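Local coordinates for mitotic checkpoint control protein kinase BUB1 (PDB 6JKK) that probably transfers phosphate from ATP to protein substrates through this kinase domain, as part of a mitotic checkpoint protein of the kinetochore, at residues P32-H44 with I117-Y129. Sequence-based numbering, arbitrary orientation.
Sequences PHCQLVGHVKRLH and IDYALVGNNSSVY
Asn-125 grips the backbone of Val-40 with both ends of its side-chain amide. Asn-125 OD1 accepts from Val-40 N at 3.0 Å, in the carbonyl plane and on a lone pair. This bond is almost straight. Asn-125 ND2 donates to Val-40 O, also at 3.0 Å. CG sits between the backbone N and carbonyl carbon (chi1 60°), which turns the amide toward Val-40. With an alanine here, Val-40 N and O would probably lose both mates and the 38-40 loop would be less firmly held. The His-39 side chain crosses that of Asn-125 at about a right angle, with CE1 near ND2 and the ring and amide planes 19° apart. Val-40 splits its methyls: CG1 meets Val-128 CG2 at 3.8 Å, and CG2 leans on Leu-121 CG. Ser-126 OG, 3.3 Å from Val-40 CB, is buried without a polar partner. Strand 34-36 pairs in parallel with 119-122, adding an outermost strand beside the 119-132 hairpin of the kinase N-lobe sheet. Gln-35 N and O bond to Ala-120 O and Val-122 N. On one face Cys-34 SG touches Val-122 CG2 at 3.9 Å, near Phe-95. On the other Gln-35 and Leu-121 lie side by side. Val-37 CG1 meets Leu-121 CD1 at 3.8 Å. His-33 brings its ring's CD2 edge to Asp-118 O, and a water links NE2 to Ile-117 O.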
loop_
_atom_site.group_PDB
_atom_site.type_symbol
_atom_site.label_atom_id
_atom_site.label_comp_id
_atom_site.label_asym_id
_atom_site.label_seq_id
_atom_site.Cartn_x
_atom_site.Cartn_y
_atom_site.Cartn_z
ATOM N N PRO A 32 -4.466 21.447 14.204
ATOM C CA PRO A 32 -5.395 22.338 13.505
ATOM C C PRO A 32 -6.131 21.643 12.362
ATOM O O PRO A 32 -7.212 22.098 11.993
ATOM C CB PRO A 32 -4.480 23.435 12.956
ATOM C CG PRO A 32 -3.316 23.457 13.907
ATOM C CD PRO A 32 -3.105 22.011 14.263
ATOM N N HIS A 33 -5.568 20.573 11.810
ATOM C CA HIS A 33 -6.243 19.882 10.714
ATOM C C HIS A 33 -7.105 18.721 11.196
ATOM O O HIS A 33 -7.644 17.964 10.389
ATOM C CB HIS A 33 -5.255 19.422 9.636
ATOM C CG HIS A 33 -4.377 18.281 10.050
ATOM N ND1 HIS A 33 -3.521 18.351 11.127
ATOM C CD2 HIS A 33 -4.190 17.058 9.499
ATOM C CE1 HIS A 33 -2.860 17.211 11.237
ATOM N NE2 HIS A 33 -3.250 16.407 10.262
ATOM N N CYS A 34 -7.254 18.604 12.512
ATOM C CA CYS A 34 -8.149 17.611 13.092
ATOM C C CYS A 34 -9.252 18.341 13.840
ATOM O O CYS A 34 -8.973 19.253 14.624
ATOM C CB CYS A 34 -7.379 16.717 14.063
ATOM S SG CYS A 34 -8.382 15.475 14.911
ATOM N N GLN A 35 -10.500 17.963 13.584
ATOM C CA GLN A 35 -11.614 18.499 14.362
ATOM C C GLN A 35 -12.314 17.391 15.130
ATOM O O GLN A 35 -12.848 16.456 14.537
ATOM C CB GLN A 35 -12.625 19.239 13.478
ATOM C CG GLN A 35 -13.825 19.765 14.274
ATOM C CD GLN A 35 -14.752 20.656 13.460
ATOM O OE1 GLN A 35 -14.707 20.665 12.230
ATOM N NE2 GLN A 35 -15.596 21.408 14.148
ATOM N N LEU A 36 -12.290 17.495 16.452
ATOM C CA LEU A 36 -13.105 16.638 17.305
ATOM C C LEU A 36 -14.561 17.097 17.287
ATOM O O LEU A 36 -14.843 18.283 17.453
ATOM C CB LEU A 36 -12.575 16.659 18.741
ATOM C CG LEU A 36 -11.781 15.445 19.216
ATOM C CD1 LEU A 36 -10.679 15.102 18.244
ATOM C CD2 LEU A 36 -11.211 15.700 20.600
ATOM N N VAL A 37 -15.483 16.157 17.083
ATOM C CA VAL A 37 -16.914 16.456 17.170
ATOM C C VAL A 37 -17.631 15.371 17.966
ATOM O O VAL A 37 -17.087 14.286 18.180
ATOM C CB VAL A 37 -17.578 16.562 15.770
ATOM C CG1 VAL A 37 -17.001 17.725 14.968
ATOM C CG2 VAL A 37 -17.435 15.246 14.998
ATOM N N GLY A 38 -18.851 15.663 18.406
ATOM C CA GLY A 38 -19.642 14.669 19.100
ATOM C C GLY A 38 -20.055 13.577 18.131
ATOM O O GLY A 38 -19.736 12.400 18.323
ATOM N N HIS A 39 -20.745 13.969 17.066
ATOM C CA HIS A 39 -21.328 12.992 16.154
ATOM C C HIS A 39 -20.953 13.274 14.706
ATOM O O HIS A 39 -21.201 14.370 14.197
ATOM C CB HIS A 39 -22.851 12.975 16.294
ATOM C CG HIS A 39 -23.527 11.980 15.396
ATOM N ND1 HIS A 39 -23.458 10.621 15.610
ATOM C CD2 HIS A 39 -24.277 12.149 14.280
ATOM C CE1 HIS A 39 -24.142 9.992 14.668
ATOM N NE2 HIS A 39 -24.647 10.896 13.848
ATOM N N VAL A 40 -20.359 12.278 14.049
ATOM C CA VAL A 40 -20.023 12.374 12.638
ATOM C C VAL A 40 -21.154 11.750 11.832
ATOM O O VAL A 40 -21.515 10.595 12.071
ATOM C CB VAL A 40 -18.710 11.623 12.333
ATOM C CG1 VAL A 40 -18.527 11.432 10.840
ATOM C CG2 VAL A 40 -17.524 12.364 12.918
ATOM N N LYS A 41 -21.722 12.513 10.899
ATOM C CA LYS A 41 -22.803 12.011 10.049
ATOM C C LYS A 41 -22.284 10.961 9.075
ATOM O O LYS A 41 -21.115 10.986 8.668
ATOM C CB LYS A 41 -23.459 13.148 9.252
ATOM C CG LYS A 41 -24.110 14.244 10.088
ATOM C CD LYS A 41 -24.547 15.412 9.206
ATOM C CE LYS A 41 -25.173 16.519 10.032
ATOM N NZ LYS A 41 -24.325 16.848 11.214
ATOM N N ARG A 42 -23.158 10.033 8.703
ATOM C CA ARG A 42 -22.860 9.076 7.651
ATOM C C ARG A 42 -22.643 9.847 6.349
ATOM O O ARG A 42 -23.425 10.735 6.016
ATOM C CB ARG A 42 -24.021 8.083 7.523
ATOM C CG ARG A 42 -23.711 6.831 6.721
ATOM C CD ARG A 42 -24.832 5.802 6.868
ATOM N NE ARG A 42 -24.773 5.106 8.153
ATOM C CZ ARG A 42 -24.383 3.843 8.298
ATOM N NH1 ARG A 42 -24.025 3.135 7.234
ATOM N NH2 ARG A 42 -24.353 3.283 9.502
ATOM N N LEU A 43 -21.567 9.543 5.633
ATOM C CA LEU A 43 -21.306 10.208 4.363
ATOM C C LEU A 43 -22.426 9.893 3.383
ATOM O O LEU A 43 -22.916 8.766 3.339
ATOM C CB LEU A 43 -19.963 9.754 3.782
ATOM C CG LEU A 43 -18.686 10.239 4.479
ATOM C CD1 LEU A 43 -17.458 9.539 3.900
ATOM C CD2 LEU A 43 -18.543 11.740 4.347
ATOM N N HIS A 44 -22.839 10.888 2.606
ATOM C CA HIS A 44 -23.898 10.686 1.625
ATOM C C HIS A 44 -23.571 11.447 0.344
ATOM O O HIS A 44 -23.049 12.560 0.398
ATOM C CB HIS A 44 -25.240 11.148 2.199
ATOM C CG HIS A 44 -26.428 10.584 1.487
ATOM N ND1 HIS A 44 -27.026 11.221 0.418
ATOM C CD2 HIS A 44 -27.129 9.443 1.684
ATOM C CE1 HIS A 44 -28.043 10.496 -0.009
ATOM N NE2 HIS A 44 -28.129 9.411 0.742
ATOM N N ILE A 117 -3.023 12.309 5.344
ATOM C CA ILE A 117 -4.349 12.713 5.813
ATOM C C ILE A 117 -4.355 14.234 5.916
ATOM O O ILE A 117 -3.725 14.820 6.811
ATOM C CB ILE A 117 -4.737 11.996 7.136
ATOM C CG1 ILE A 117 -4.861 10.496 6.883
ATOM C CG2 ILE A 117 -6.067 12.537 7.717
ATOM C CD1 ILE A 117 -5.216 9.661 8.104
ATOM N N ASP A 118 -5.022 14.873 4.954
ATOM C CA ASP A 118 -5.073 16.327 4.904
ATOM C C ASP A 118 -5.927 16.885 6.035
ATOM O O ASP A 118 -5.606 17.927 6.617
ATOM C CB ASP A 118 -5.644 16.805 3.567
ATOM C CG ASP A 118 -4.736 16.500 2.388
ATOM O OD1 ASP A 118 -3.541 16.199 2.598
ATOM O OD2 ASP A 118 -5.227 16.583 1.244
ATOM N N TYR A 119 -7.031 16.196 6.318
ATOM C CA TYR A 119 -7.970 16.619 7.350
ATOM C C TYR A 119 -8.597 15.408 8.020
ATOM O O TYR A 119 -8.772 14.350 7.393
ATOM C CB TYR A 119 -9.061 17.524 6.757
ATOM C CG TYR A 119 -8.514 18.837 6.253
ATOM C CD1 TYR A 119 -8.221 19.021 4.907
ATOM C CD2 TYR A 119 -8.259 19.882 7.131
ATOM C CE1 TYR A 119 -7.702 20.217 4.448
ATOM C CE2 TYR A 119 -7.745 21.079 6.684
ATOM C CZ TYR A 119 -7.470 21.243 5.344
ATOM O OH TYR A 119 -6.955 22.442 4.904
ATOM N N ALA A 120 -8.929 15.568 9.298
ATOM C CA ALA A 120 -9.539 14.489 10.068
ATOM C C ALA A 120 -10.742 14.994 10.842
ATOM O O ALA A 120 -10.641 15.939 11.621
ATOM C CB ALA A 120 -8.520 13.870 11.031
ATOM N N LEU A 121 -11.887 14.357 10.625
ATOM C CA LEU A 121 -13.063 14.649 11.424
ATOM C C LEU A 121 -13.266 13.441 12.326
ATOM O O LEU A 121 -13.499 12.329 11.844
ATOM C CB LEU A 121 -14.273 14.867 10.520
ATOM C CG LEU A 121 -15.563 15.386 11.145
ATOM C CD1 LEU A 121 -15.349 16.783 11.717
ATOM C CD2 LEU A 121 -16.686 15.384 10.114
ATOM N N VAL A 122 -13.145 13.657 13.631
ATOM C CA VAL A 122 -13.127 12.558 14.594
ATOM C C VAL A 122 -14.259 12.669 15.620
ATOM O O VAL A 122 -14.217 13.513 16.518
ATOM C CB VAL A 122 -11.760 12.495 15.309
ATOM C CG1 VAL A 122 -11.733 11.359 16.297
ATOM C CG2 VAL A 122 -10.639 12.330 14.288
ATOM N N GLY A 123 -15.273 11.816 15.481
ATOM C CA GLY A 123 -16.405 11.836 16.387
ATOM C C GLY A 123 -16.358 10.705 17.391
ATOM O O GLY A 123 -15.453 9.868 17.352
ATOM N N ASN A 124 -17.335 10.683 18.291
ATOM C CA ASN A 124 -17.443 9.612 19.269
ATOM C C ASN A 124 -17.654 8.274 18.553
ATOM O O ASN A 124 -17.176 7.233 19.001
ATOM C CB ASN A 124 -18.627 9.859 20.210
ATOM C CG ASN A 124 -18.585 11.226 20.892
ATOM O OD1 ASN A 124 -17.520 11.785 21.149
ATOM N ND2 ASN A 124 -19.762 11.755 21.201
ATOM N N ASN A 125 -18.356 8.335 17.423
ATOM C CA ASN A 125 -18.876 7.161 16.730
ATOM C C ASN A 125 -18.046 6.706 15.535
ATOM O O ASN A 125 -17.980 5.510 15.225
ATOM C CB ASN A 125 -20.283 7.482 16.229
ATOM C CG ASN A 125 -20.300 8.671 15.262
ATOM O OD1 ASN A 125 -19.699 9.723 15.529
ATOM N ND2 ASN A 125 -20.975 8.499 14.127
ATOM N N SER A 126 -17.438 7.662 14.841
ATOM C CA SER A 126 -16.749 7.364 13.597
ATOM C C SER A 126 -15.768 8.462 13.256
ATOM O O SER A 126 -15.825 9.569 13.810
ATOM C CB SER A 126 -17.747 7.218 12.447
ATOM O OG SER A 126 -18.569 8.367 12.338
ATOM N N SER A 127 -14.857 8.137 12.345
ATOM C CA SER A 127 -13.881 9.086 11.840
ATOM C C SER A 127 -14.124 9.270 10.349
ATOM O O SER A 127 -14.679 8.385 9.686
ATOM C CB SER A 127 -12.460 8.556 12.062
ATOM O OG SER A 127 -12.327 7.215 11.600
ATOM N N VAL A 128 -13.732 10.430 9.832
ATOM C CA VAL A 128 -13.642 10.633 8.392
ATOM C C VAL A 128 -12.266 11.207 8.117
ATOM O O VAL A 128 -11.920 12.263 8.645
ATOM C CB VAL A 128 -14.718 11.597 7.852
ATOM C CG1 VAL A 128 -14.422 11.946 6.404
ATOM C CG2 VAL A 128 -16.118 10.978 7.964
ATOM N N TYR A 129 -11.475 10.491 7.321
ATOM C CA TYR A 129 -10.148 10.950 6.926
ATOM C C TYR A 129 -10.149 11.361 5.455
ATOM O O TYR A 129 -10.620 10.624 4.581
ATOM C CB TYR A 129 -9.100 9.857 7.189
ATOM C CG TYR A 129 -8.958 9.525 8.662
ATOM C CD1 TYR A 129 -8.812 10.537 9.607
ATOM C CD2 TYR A 129 -8.995 8.210 9.107
ATOM C CE1 TYR A 129 -8.693 10.242 10.951
ATOM C CE2 TYR A 129 -8.881 7.906 10.448
ATOM C CZ TYR A 129 -8.734 8.926 11.365
ATOM O OH TYR A 129 -8.618 8.621 12.701
HETATM O O HOH W 1 -2.054 14.167 8.860
#